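Local structure of Sfrice_029225 (Spodoptera frugiperda, 6I50) at residues Y78-H82 with D83-W87. The protein is an arthropod Eiger-type cytokine of the tumour necrosis factor family that probably binds tumour necrosis factor receptors to signal. Numbering follows the deposited sequence.
Sequences YLDSH and DTISW
Tyr-78 lays one face of its phenol ring on Ile-85, a CH-pi contact in which Ile-85 CB sits 3.7 Å from the centroid of the Tyr-78 ring and 9° off the ring normal. Ile-85 spreads over that face, its CG2 near Tyr-78 CG and CD1, its own CD1 3.3 Å from Tyr-78 CD2. This spread follows from the torsions of Ile-85, whose CG1 is tucked between its backbone N and carbonyl carbon (chi1 47°), while chi2 lies away from a staggered position, at 98°. The two side chains run past each other in opposite directions, which brings the hydroxyl end to the following residues of strand 84-92. There Tyr-78 OH lies 3.4 Å from Trp-87 CB and meets the indole at its edge, in plane, the two side chains crossing at about a right angle. The hydroxyl is hydrogen-bonded to Asn-139 OD1, and Trp-87 NE1 to Cys-121 O, at one half of the Cys-105–Cys-121 disulfide. An alanine in place of Tyr-78 would probably leave Ile-85 without its aromatic platform and Asn-139 without its hydroxyl partner. Farther out, the turn is shaped by Asp-80, whose OD2 takes two hydrogen bonds: one from His-82 ND1 at 2.7 Å, on the syn lone pair and in the imidazole plane, the other from His-82 N at 2.8 Å, on the anti side and tilted from the carboxylate plane. The second closes an Asx turn; the first should help fix the imidazole's rotation. Asp-80 OD1 accepts from His-145 N, tying the bend to strand 144-161. This is a tight connection carrying the chain from one sheet of a beta sandwich to the other, over buried side chains, as in the jelly-roll fold of the tumour necrosis factor family.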
loop_
_atom_site.group_PDB
_atom_site.type_symbol
_atom_site.label_atom_id
_atom_site.label_comp_id
_atom_site.label_asym_id
_atom_site.label_seq_id
_atom_site.Cartn_x
_atom_site.Cartn_y
_atom_site.Cartn_z
ATOM N N TYR A 78 3.537 14.958 0.783
ATOM C CA TYR A 78 4.443 16.097 0.853
ATOM C C TYR A 78 4.157 17.092 -0.259
ATOM O O TYR A 78 3.818 16.715 -1.385
ATOM C CB TYR A 78 5.900 15.638 0.760
ATOM C CG TYR A 78 6.342 14.777 1.921
ATOM C CD1 TYR A 78 6.846 15.343 3.086
ATOM C CD2 TYR A 78 6.252 13.394 1.852
ATOM C CE1 TYR A 78 7.250 14.546 4.150
ATOM C CE2 TYR A 78 6.655 12.595 2.898
ATOM C CZ TYR A 78 7.150 13.171 4.045
ATOM O OH TYR A 78 7.547 12.353 5.081
ATOM N N LEU A 79 4.299 18.371 0.067
ATOM C CA LEU A 79 4.285 19.458 -0.910
ATOM C C LEU A 79 5.504 20.277 -0.508
ATOM O O LEU A 79 5.417 21.176 0.332
ATOM C CB LEU A 79 2.983 20.261 -0.877
ATOM C CG LEU A 79 2.860 21.335 -1.962
ATOM C CD1 LEU A 79 3.193 20.741 -3.320
ATOM C CD2 LEU A 79 1.469 21.944 -1.976
ATOM N N ASP A 80 6.651 19.930 -1.082
ATOM C CA ASP A 80 7.921 20.344 -0.514
ATOM C C ASP A 80 8.928 20.504 -1.640
ATOM O O ASP A 80 8.789 19.907 -2.711
ATOM C CB ASP A 80 8.408 19.321 0.521
ATOM C CG ASP A 80 9.497 19.869 1.419
ATOM O OD1 ASP A 80 9.171 20.440 2.480
ATOM O OD2 ASP A 80 10.683 19.720 1.061
ATOM N N SER A 81 9.951 21.314 -1.385
ATOM C CA SER A 81 10.958 21.598 -2.398
ATOM C C SER A 81 12.247 20.806 -2.209
ATOM O O SER A 81 13.143 20.912 -3.049
ATOM C CB SER A 81 11.272 23.100 -2.428
ATOM O OG SER A 81 11.707 23.553 -1.161
ATOM N N HIS A 82 12.370 20.019 -1.142
ATOM C CA HIS A 82 13.580 19.226 -0.946
ATOM C C HIS A 82 13.650 18.072 -1.944
ATOM O O HIS A 82 12.628 17.560 -2.411
ATOM C CB HIS A 82 13.643 18.685 0.482
ATOM C CG HIS A 82 13.980 19.727 1.500
ATOM N ND1 HIS A 82 13.018 20.457 2.162
ATOM C CD2 HIS A 82 15.174 20.183 1.948
ATOM C CE1 HIS A 82 13.603 21.310 2.984
ATOM N NE2 HIS A 82 14.912 21.167 2.870
ATOM N N ASP A 83 14.881 17.664 -2.270
ATOM C CA ASP A 83 15.069 16.568 -3.215
ATOM C C ASP A 83 14.586 15.244 -2.643
ATOM O O ASP A 83 14.075 14.403 -3.392
ATOM C CB ASP A 83 16.540 16.454 -3.615
ATOM C CG ASP A 83 16.958 17.506 -4.627
ATOM O OD1 ASP A 83 16.073 18.165 -5.212
ATOM O OD2 ASP A 83 18.179 17.673 -4.838
ATOM N N THR A 84 14.732 15.043 -1.334
ATOM C CA THR A 84 14.353 13.798 -0.682
ATOM C C THR A 84 13.334 14.072 0.411
ATOM O O THR A 84 13.522 14.978 1.232
ATOM C CB THR A 84 15.574 13.097 -0.082
ATOM O OG1 THR A 84 16.517 12.801 -1.123
ATOM C CG2 THR A 84 15.167 11.814 0.620
ATOM N N ILE A 85 12.254 13.295 0.411
ATOM C CA ILE A 85 11.276 13.295 1.487
ATOM C C ILE A 85 11.157 11.861 1.985
ATOM O O ILE A 85 11.175 10.914 1.189
ATOM C CB ILE A 85 9.914 13.860 1.032
ATOM C CG1 ILE A 85 9.470 13.244 -0.295
ATOM C CG2 ILE A 85 10.000 15.373 0.869
ATOM C CD1 ILE A 85 8.499 12.097 -0.149
ATOM N N SER A 86 11.080 11.701 3.302
ATOM C CA SER A 86 11.060 10.367 3.880
ATOM C C SER A 86 10.464 10.450 5.274
ATOM O O SER A 86 10.682 11.431 5.992
ATOM C CB SER A 86 12.473 9.766 3.918
ATOM O OG SER A 86 12.484 8.484 4.527
ATOM N N TRP A 87 9.701 9.427 5.644
ATOM C CA TRP A 87 9.174 9.318 6.997
ATOM C C TRP A 87 9.527 7.964 7.601
ATOM O O TRP A 87 9.832 6.993 6.894
ATOM C CB TRP A 87 7.647 9.541 7.050
ATOM C CG TRP A 87 6.792 8.624 6.211
ATOM C CD1 TRP A 87 6.164 8.940 5.041
ATOM C CD2 TRP A 87 6.420 7.271 6.514
ATOM N NE1 TRP A 87 5.434 7.863 4.584
ATOM C CE2 TRP A 87 5.578 6.824 5.468
ATOM C CE3 TRP A 87 6.724 6.393 7.558
ATOM C CZ2 TRP A 87 5.046 5.536 5.436
ATOM C CZ3 TRP A 87 6.195 5.113 7.525
ATOM C CH2 TRP A 87 5.368 4.695 6.467
#